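Local coordinates for Sca-family protein (PDB 4LQ8) that is a rickettsial surface cell antigen, represented by its N-terminal head region, and is probably involved in cell adhesion, at residues 83-86 / 87-91. Residues are numbered along the deposited sequence; the frame is centred on the assembly and turned at random.
Sequences EQIL and KDLAA
Gln84 and Asp88, one helical turn apart, are joined side chain to side chain: the amide NE2 of Gln84 donates to OD1 of Asp88 at 2.8 Å with an N-H...O angle of 155°. The acceptor lies close to the plane of the amide, but the donor reaches OD1 from above the carboxylate, the two planes being turned 46° apart. Gln84 extends with CG anti to its own backbone N (chi1 -175°) and then bends at chi2, which swings its amide forward, toward the C-terminal end of the helix, to Asp88. Aspartate offers two oxygens: OD2 forms a salt bridge with Lys134, tying this helix to the short link between helices 125-132 and 135-155.

Beneath these side chains runs the i to i+4 ladder of an alpha-helix, the last turns of helix 64-90, including Asp88 N to Gln84 O at 2.8 Å and Leu89 N to Ile85 O at 2.9 Å. This is the helical part of the N-terminal head region, where helix 64-90 packs on helices 95-111 and 125-132.

Glutamine suits its place because one amide both donates, through NE2, and accepts, through OE1, here from a water at 2.7 Å; that water accepts from NZ of Lys87 at 2.8 Å. Lysine is long enough to reach it while its aliphatic chain, bent at chi3, runs back over the carbonyl of Glu83, CG lying 3.5 Å from Glu83 O.

Branched aliphatic residues occupy the apolar side, Ile85 and Leu89 being buried against neighbouring helices: CD2 of Leu86 meets CD1 of Leu89 at 4.1 Å, while CG2 of Ile85 approaches CG of Leu89 at 4.4 Å. Ile85 and Leu86 both pack on Ile105, and Leu89 reaches Phe127.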
ATOM      1  N   GLU A  83     -17.974   8.349  -0.056  1.00 22.10           N
ATOM      2  CA  GLU A  83     -19.120   8.412  -0.961  1.00 22.09           C
ATOM      3  C   GLU A  83     -19.990   7.168  -0.780  1.00 26.41           C
ATOM      4  O   GLU A  83     -21.207   7.303  -0.675  1.00 25.58           O
ATOM      5  CB  GLU A  83     -18.670   8.528  -2.423  1.00 23.39           C
ATOM      6  CG  GLU A  83     -18.376   9.959  -2.827  1.00 37.13           C
ATOM      7  CD  GLU A  83     -19.562  10.890  -2.687  1.00 52.85           C
ATOM      8  OE1 GLU A  83     -20.662  10.518  -3.159  1.00 42.72           O
ATOM      9  OE2 GLU A  83     -19.417  11.933  -2.009  1.00 51.30           O
ATOM     10  N   GLN A  84     -19.351   5.970  -0.689  1.00 22.69           N
ATOM     11  CA  GLN A  84     -20.056   4.709  -0.483  1.00 23.62           C
ATOM     12  C   GLN A  84     -20.750   4.691   0.883  1.00 28.59           C
ATOM     13  O   GLN A  84     -21.903   4.281   0.949  1.00 29.30           O
ATOM     14  CB  GLN A  84     -19.136   3.484  -0.677  1.00 23.90           C
ATOM     15  CG  GLN A  84     -19.898   2.143  -0.595  1.00 22.08           C
ATOM     16  CD  GLN A  84     -20.898   1.957  -1.709  1.00 35.19           C
ATOM     17  OE1 GLN A  84     -20.543   1.939  -2.884  1.00 27.05           O
ATOM     18  NE2 GLN A  84     -22.169   1.820  -1.368  1.00 26.81           N
ATOM     19  N   ILE A  85     -20.064   5.167   1.954  1.00 24.72           N
ATOM     20  CA  ILE A  85     -20.650   5.235   3.297  1.00 23.73           C
ATOM     21  C   ILE A  85     -21.889   6.149   3.245  1.00 26.65           C
ATOM     22  O   ILE A  85     -22.945   5.760   3.749  1.00 23.92           O
ATOM     23  CB  ILE A  85     -19.625   5.691   4.381  1.00 25.61           C
ATOM     24  CG1 ILE A  85     -18.475   4.657   4.536  1.00 24.14           C
ATOM     25  CG2 ILE A  85     -20.346   5.943   5.741  1.00 25.16           C
ATOM     26  CD1 ILE A  85     -17.263   5.090   5.415  1.00 27.13           C
ATOM     27  N   LEU A  86     -21.766   7.340   2.597  1.00 23.90           N
ATOM     28  CA  LEU A  86     -22.901   8.276   2.471  1.00 24.35           C
ATOM     29  C   LEU A  86     -24.072   7.642   1.742  1.00 28.65           C
ATOM     30  O   LEU A  86     -25.217   7.873   2.136  1.00 30.20           O
ATOM     31  CB  LEU A  86     -22.503   9.610   1.821  1.00 23.66           C
ATOM     32  CG  LEU A  86     -21.518  10.499   2.642  1.00 27.62           C
ATOM     33  CD1 LEU A  86     -21.104  11.723   1.824  1.00 26.75           C
ATOM     34  CD2 LEU A  86     -22.116  10.947   3.985  1.00 29.26           C
ATOM     35  N   LYS A  87     -23.800   6.827   0.697  1.00 25.09           N
ATOM     36  CA  LYS A  87     -24.873   6.123  -0.020  1.00 26.78           C
ATOM     37  C   LYS A  87     -25.497   5.070   0.904  1.00 31.45           C
ATOM     38  O   LYS A  87     -26.716   4.962   0.951  1.00 32.72           O
ATOM     39  CB  LYS A  87     -24.352   5.450  -1.307  1.00 29.11           C
ATOM     40  CG  LYS A  87     -24.061   6.426  -2.446  1.00 39.65           C
ATOM     41  CD  LYS A  87     -23.557   5.685  -3.674  1.00 46.10           C
ATOM     42  CE  LYS A  87     -22.060   5.510  -3.686  1.00 52.19           C
ATOM     43  NZ  LYS A  87     -21.613   4.817  -4.914  1.00 58.51           N
ATOM     44  N   ASP A  88     -24.664   4.291   1.623  1.00 28.34           N
ATOM     45  CA  ASP A  88     -25.131   3.255   2.546  1.00 29.97           C
ATOM     46  C   ASP A  88     -26.045   3.820   3.640  1.00 35.19           C
ATOM     47  O   ASP A  88     -27.012   3.159   4.010  1.00 38.33           O
ATOM     48  CB  ASP A  88     -23.950   2.507   3.179  1.00 31.49           C
ATOM     49  CG  ASP A  88     -23.165   1.591   2.251  1.00 40.01           C
ATOM     50  OD1 ASP A  88     -23.559   1.457   1.068  1.00 42.35           O
ATOM     51  OD2 ASP A  88     -22.196   0.956   2.725  1.00 42.44           O
ATOM     52  N   LEU A  89     -25.769   5.048   4.106  1.00 30.43           N
ATOM     53  CA  LEU A  89     -26.549   5.746   5.135  1.00 32.88           C
ATOM     54  C   LEU A  89     -28.010   5.960   4.713  1.00 43.26           C
ATOM     55  O   LEU A  89     -28.898   5.975   5.570  1.00 42.91           O
ATOM     56  CB  LEU A  89     -25.902   7.097   5.532  1.00 32.16           C
ATOM     57  CG  LEU A  89     -24.587   7.064   6.313  1.00 34.77           C
ATOM     58  CD1 LEU A  89     -24.109   8.478   6.587  1.00 34.18           C
ATOM     59  CD2 LEU A  89     -24.705   6.264   7.628  1.00 34.83           C
ATOM     60  N   ALA A  90     -28.265   6.071   3.396  1.00 45.12           N
ATOM     61  CA  ALA A  90     -29.628   6.212   2.851  1.00 48.07           C
ATOM     62  C   ALA A  90     -30.440   4.918   3.030  1.00 56.50           C
ATOM     63  O   ALA A  90     -31.651   4.986   3.185  1.00 59.16           O
ATOM     64  CB  ALA A  90     -29.570   6.596   1.387  1.00 48.89           C
ATOM     65  N   ALA A  91     -29.767   3.757   3.072  1.00 54.55           N
ATOM     66  CA  ALA A  91     -30.393   2.440   3.262  1.00 55.69           C
ATOM     67  C   ALA A  91     -30.550   2.038   4.743  1.00 59.22           C
ATOM     68  O   ALA A  91     -31.006   0.922   5.028  1.00 61.14           O
ATOM     69  CB  ALA A  91     -29.596   1.380   2.513  1.00 56.33           C
TER
HETATM   70  O   HOH W   1     -19.274   3.247  -4.847  1.00 37.83           O